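Local coordinates for sortase B (PDB 5YFK), which is a class B sortase, a cysteine transpeptidase that probably cleaves sorting signals and joins surface proteins to the cell wall, here with its catalytic cysteine replaced by serine, at residues A[105-110]-A[201-206]; A[165-170]-A[178-183]. The protein carries 1 engineered substitution. All coordinates share one frame; numbering follows the deposited sequence.

In the fold
From the N terminus, the chain passes through helix 35-51 and strands 55-61, 67-72 and 94-96 before it enters strand 107-111, the first partner of contact 1. It then builds strands 138-143 and 146-159 and helix 160-166, whose end starts contact 2. Contact 2 closes a short loop, its segments only eight residues apart, by leaning helix 174-186 on segment 165-170. Contact 1 closes a far longer loop when strand 203-210 returns beside 107-111, so contact 2 lies wholly within its span. The two also touch: a salt bridge from Lys-170 NZ to Asp-105 OD2 ties the link between the two helices to the turn leading into strand 107-111.

Contact 1: A[105-110]-A[201-206]; sequences DSNIVV and DRILTL
The guanidinium of Arg-202 carries Ile-108 CD1 over the centre of one face, 3.8 Å above its plane, and receives Asp-105 O at its edge. NE and NH1 of Arg-202 both reach Asp-105 O at 2.9 Å, side-on and nearly in plane; both bonds are bent (136° and 142°) because they converge on a single oxygen. NE comes almost along the C=O axis, whereas NH1 uses a lone pair. NH1 also bonds Leu-102 O, so a long, extended arginine suits the strand entrance, where it can gather backbone carbonyls. The amide of Asn-107 has Ile-203 CD1 against its CG at 3.6 Å. Its OD1 accepts from Thr-205 OG1 at 2.7 Å, in the carbonyl plane and on a lone pair. With CG of Asn-107 anti to the backbone N (chi1 -173°), the amide can lean over the neighbouring strand, while ND2 probably donates to Lys-168 O.

Alongside these groups, the two strands run parallel and in register. Ile-203 N binds Ser-106 O at 2.7 Å and Ile-108 N binds Ile-203 O; Thr-205 N then binds Ile-108 O and Val-110 N binds Thr-205 O. Ile-108, Val-110, Leu-204 and Leu-206 share one face, where Leu-204 CD1 lies 3.9 Å from both Ile-108 CG2 and Val-110 CG2. Beta-branched isoleucine and valine, with the longer leucines, suit this buried apolar side, where Val-139 and Leu-141 touch Leu-204. On the other face, helix 174-186 covers Asn-107 and Ile-203, the loop before it covers Val-109, and Thr-205 touches Val-219 and Val-221.

In this parallel pair of the sortase beta-barrel, strand 107-111 leads to His-113 and strand 203-210 carries the engineered Ser-209, the predicted catalytic positions. The ladder sets the strands' register, and Thr-205 OG1 satisfies buried Asn-107 OD1.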
# COMPACT_ATOMS: atom_id res chain seq x y z
N ASP A 105 13.22 -4.06 -5.83
CA ASP A 105 13.13 -2.62 -5.56
C ASP A 105 13.14 -2.30 -4.04
O ASP A 105 12.55 -3.03 -3.23
CB ASP A 105 11.88 -2.04 -6.22
CG ASP A 105 11.98 -2.01 -7.74
OD1 ASP A 105 13.07 -2.29 -8.30
OD2 ASP A 105 10.93 -1.75 -8.37
N SER A 106 13.77 -1.20 -3.66
CA SER A 106 13.80 -0.79 -2.24
C SER A 106 12.53 -0.03 -1.79
O SER A 106 12.29 0.12 -0.59
CB SER A 106 15.07 0.02 -1.94
OG SER A 106 16.14 -0.85 -1.59
N ASN A 107 11.72 0.43 -2.75
CA ASN A 107 10.44 1.10 -2.43
C ASN A 107 9.33 0.42 -3.19
O ASN A 107 9.31 0.45 -4.42
CB ASN A 107 10.48 2.57 -2.81
CG ASN A 107 9.26 3.35 -2.36
OD1 ASN A 107 8.44 2.88 -1.54
ND2 ASN A 107 9.14 4.57 -2.86
N ILE A 108 8.42 -0.21 -2.46
CA ILE A 108 7.23 -0.82 -3.04
C ILE A 108 6.13 0.24 -2.98
O ILE A 108 5.78 0.73 -1.91
CB ILE A 108 6.83 -2.06 -2.25
CG1 ILE A 108 8.00 -3.06 -2.23
CG2 ILE A 108 5.55 -2.67 -2.85
CD1 ILE A 108 7.89 -4.13 -1.16
N VAL A 109 5.58 0.57 -4.14
CA VAL A 109 4.64 1.68 -4.21
C VAL A 109 3.28 1.18 -4.57
O VAL A 109 3.10 0.51 -5.59
CB VAL A 109 5.10 2.74 -5.23
CG1 VAL A 109 4.04 3.82 -5.41
CG2 VAL A 109 6.41 3.34 -4.79
N VAL A 110 2.30 1.50 -3.71
CA VAL A 110 0.98 0.94 -3.84
C VAL A 110 -0.05 2.08 -3.87
O VAL A 110 0.02 3.00 -3.05
CB VAL A 110 0.68 -0.04 -2.68
CG1 VAL A 110 -0.71 -0.63 -2.78
CG2 VAL A 110 1.73 -1.14 -2.64
N ASP A 201 17.37 0.01 4.64
CA ASP A 201 15.96 -0.29 4.83
C ASP A 201 15.23 -0.55 3.51
O ASP A 201 15.67 -0.15 2.42
CB ASP A 201 15.26 0.84 5.59
CG ASP A 201 15.60 0.86 7.07
OD1 ASP A 201 15.67 -0.22 7.68
OD2 ASP A 201 15.67 1.98 7.64
N ARG A 202 14.12 -1.27 3.63
CA ARG A 202 13.19 -1.41 2.51
C ARG A 202 11.90 -0.72 2.89
O ARG A 202 11.40 -0.89 4.01
CB ARG A 202 12.91 -2.88 2.22
CG ARG A 202 12.12 -3.04 0.93
CD ARG A 202 11.90 -4.49 0.53
NE ARG A 202 11.66 -4.55 -0.91
CZ ARG A 202 11.39 -5.66 -1.60
NH1 ARG A 202 11.38 -5.62 -2.92
NH2 ARG A 202 11.07 -6.77 -0.95
N ILE A 203 11.37 0.10 2.00
CA ILE A 203 10.19 0.86 2.35
C ILE A 203 8.97 0.49 1.51
O ILE A 203 9.10 -0.01 0.39
CB ILE A 203 10.43 2.38 2.33
CG1 ILE A 203 10.93 2.85 0.96
CG2 ILE A 203 11.40 2.75 3.47
CD1 ILE A 203 10.82 4.36 0.75
N LEU A 204 7.83 0.91 2.04
CA LEU A 204 6.52 0.72 1.43
C LEU A 204 5.83 2.08 1.41
O LEU A 204 5.79 2.79 2.43
CB LEU A 204 5.69 -0.23 2.28
CG LEU A 204 4.26 -0.53 1.81
CD1 LEU A 204 4.12 -1.16 0.45
CD2 LEU A 204 3.60 -1.41 2.84
N THR A 205 5.39 2.49 0.24
CA THR A 205 4.71 3.78 0.08
C THR A 205 3.28 3.53 -0.35
O THR A 205 3.04 2.90 -1.39
CB THR A 205 5.43 4.62 -0.99
OG1 THR A 205 6.81 4.79 -0.61
CG2 THR A 205 4.75 5.97 -1.24
N LEU A 206 2.33 4.10 0.39
CA LEU A 206 0.92 3.99 0.07
C LEU A 206 0.37 5.33 -0.35
O LEU A 206 0.57 6.31 0.35
CB LEU A 206 0.11 3.49 1.28
CG LEU A 206 0.62 2.24 2.00
CD1 LEU A 206 -0.30 1.89 3.16
CD2 LEU A 206 0.76 1.07 1.04

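Contact 2: A[165-170]-A[178-183]; sequences SEIKTK and EKYLKE
Tyr-180 has its CG anti to the backbone N (chi1 -172°), which sends the ring out from helix 174-186 to segment 165-170. In Ile-167, CG1 stands beside the backbone N and a turn at chi2 (-58°) folds CD1 round to the tyrosine OH, 3.3 Å away. That OH accepts a weak, long bond from Lys-168 N at 3.4 Å, fairly straight at 163°. Glu-166 O lies at the ring edge, in plane, 3.3 Å from Tyr-180 CE1. Lys-168 runs past the ring in the opposite direction, and its CD lies 4.0 Å from Tyr-180 CD1. Tyrosine suits this place because its ring packs against aliphatic carbons while its hydroxyl meets the backbone of a chain leaving a helix.

Glu-166 and Glu-183 bring like charges near each other, OE2 to OE2 4.3 Å; Lys-187 forms a salt bridge with Glu-166 OE2 and would probably ease the repulsion. A water donates to Glu-166 O and to Glu-183 OE1, bridging the two segments.

Helix 174-186 thus packs through Tyr-180 on the chain just after helix 160-166. Tyr-180 and Ile-167 both touch strands 107-111 and 203-210, joining this helical region of the sortase B fold and its connecting loop to the beta-barrel.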
# COMPACT_ATOMS: atom_id res chain seq x y z
N SER A 165 6.38 13.27 -9.70
CA SER A 165 7.74 13.57 -10.07
C SER A 165 8.72 13.12 -8.99
O SER A 165 9.91 12.99 -9.26
CB SER A 165 7.91 15.07 -10.34
OG SER A 165 7.91 15.82 -9.13
N GLU A 166 8.24 13.03 -7.75
CA GLU A 166 9.11 12.73 -6.62
C GLU A 166 9.23 11.22 -6.36
O GLU A 166 10.28 10.76 -5.92
CB GLU A 166 8.62 13.43 -5.34
CG GLU A 166 8.83 14.93 -5.34
CD GLU A 166 7.93 15.63 -4.35
OE1 GLU A 166 7.06 14.94 -3.76
OE2 GLU A 166 8.06 16.85 -4.18
N ILE A 167 8.12 10.48 -6.49
CA ILE A 167 8.10 9.07 -6.01
C ILE A 167 8.97 8.22 -6.95
O ILE A 167 8.85 8.31 -8.18
CB ILE A 167 6.67 8.51 -5.94
CG1 ILE A 167 5.86 9.21 -4.84
CG2 ILE A 167 6.69 7.00 -5.69
CD1 ILE A 167 6.47 9.10 -3.45
N LYS A 168 9.87 7.42 -6.37
CA LYS A 168 10.82 6.60 -7.11
C LYS A 168 10.78 5.18 -6.56
O LYS A 168 10.66 4.99 -5.34
CB LYS A 168 12.25 7.13 -6.91
CG LYS A 168 12.52 8.53 -7.47
CD LYS A 168 13.81 9.09 -6.89
CE LYS A 168 15.04 8.39 -7.45
NZ LYS A 168 16.33 8.94 -6.92
N THR A 169 10.94 4.19 -7.45
CA THR A 169 11.10 2.77 -7.08
C THR A 169 12.53 2.25 -7.31
O THR A 169 12.93 1.24 -6.73
CB THR A 169 10.14 1.88 -7.88
OG1 THR A 169 10.34 2.09 -9.29
CG2 THR A 169 8.65 2.21 -7.56
N LYS A 170 13.32 3.03 -8.02
CA LYS A 170 14.61 2.61 -8.53
C LYS A 170 15.59 3.64 -8.04
O LYS A 170 15.34 4.83 -8.17
CB LYS A 170 14.62 2.63 -10.06
CG LYS A 170 13.65 1.66 -10.72
CD LYS A 170 14.01 0.22 -10.36
CE LYS A 170 13.25 -0.80 -11.21
NZ LYS A 170 11.82 -0.93 -10.81
N GLU A 178 19.59 7.09 0.27
CA GLU A 178 19.60 7.74 1.55
C GLU A 178 18.97 9.14 1.43
O GLU A 178 18.19 9.57 2.28
CB GLU A 178 21.03 7.84 2.08
CG GLU A 178 21.10 8.49 3.45
CD GLU A 178 20.36 7.70 4.53
OE1 GLU A 178 19.97 6.54 4.27
OE2 GLU A 178 20.17 8.24 5.64
N LYS A 179 19.30 9.83 0.36
CA LYS A 179 18.75 11.15 0.11
C LYS A 179 17.22 11.07 0.00
O LYS A 179 16.49 11.93 0.52
CB LYS A 179 19.35 11.70 -1.19
CG LYS A 179 18.79 13.06 -1.61
CD LYS A 179 19.64 13.71 -2.70
CE LYS A 179 18.95 13.67 -4.06
NZ LYS A 179 19.63 12.73 -5.01
N TYR A 180 16.74 10.08 -0.75
CA TYR A 180 15.29 9.84 -0.86
C TYR A 180 14.61 9.59 0.48
O TYR A 180 13.55 10.16 0.78
CB TYR A 180 15.03 8.65 -1.78
CG TYR A 180 13.55 8.46 -2.10
CD1 TYR A 180 12.91 9.27 -3.02
CD2 TYR A 180 12.80 7.47 -1.47
CE1 TYR A 180 11.60 9.04 -3.39
CE2 TYR A 180 11.47 7.24 -1.81
CZ TYR A 180 10.86 8.05 -2.74
OH TYR A 180 9.52 7.86 -3.06
N LEU A 181 15.22 8.74 1.31
CA LEU A 181 14.67 8.42 2.61
C LEU A 181 14.56 9.68 3.46
O LEU A 181 13.55 9.92 4.11
CB LEU A 181 15.53 7.38 3.33
CG LEU A 181 15.48 5.98 2.68
CD1 LEU A 181 16.37 5.00 3.41
CD2 LEU A 181 14.05 5.49 2.63
N LYS A 182 15.63 10.47 3.47
CA LYS A 182 15.65 11.75 4.21
C LYS A 182 14.54 12.71 3.77
O LYS A 182 13.82 13.28 4.62
CB LYS A 182 17.04 12.39 4.09
CG LYS A 182 17.13 13.83 4.59
CD LYS A 182 18.51 14.15 5.13
CE LYS A 182 19.11 15.40 4.51
NZ LYS A 182 20.51 15.58 4.98
N GLU A 183 14.32 12.79 2.46
CA GLU A 183 13.26 13.62 1.91
C GLU A 183 11.91 13.12 2.42
O GLU A 183 11.08 13.91 2.84
CB GLU A 183 13.26 13.59 0.38
CG GLU A 183 11.94 14.02 -0.25
CD GLU A 183 11.80 13.72 -1.75
OE1 GLU A 183 11.84 12.53 -2.15
OE2 GLU A 183 11.37 14.65 -2.49
O HOH W 1 12.24 12.27 -5.20
O HOH W 2 17.37 10.51 -4.21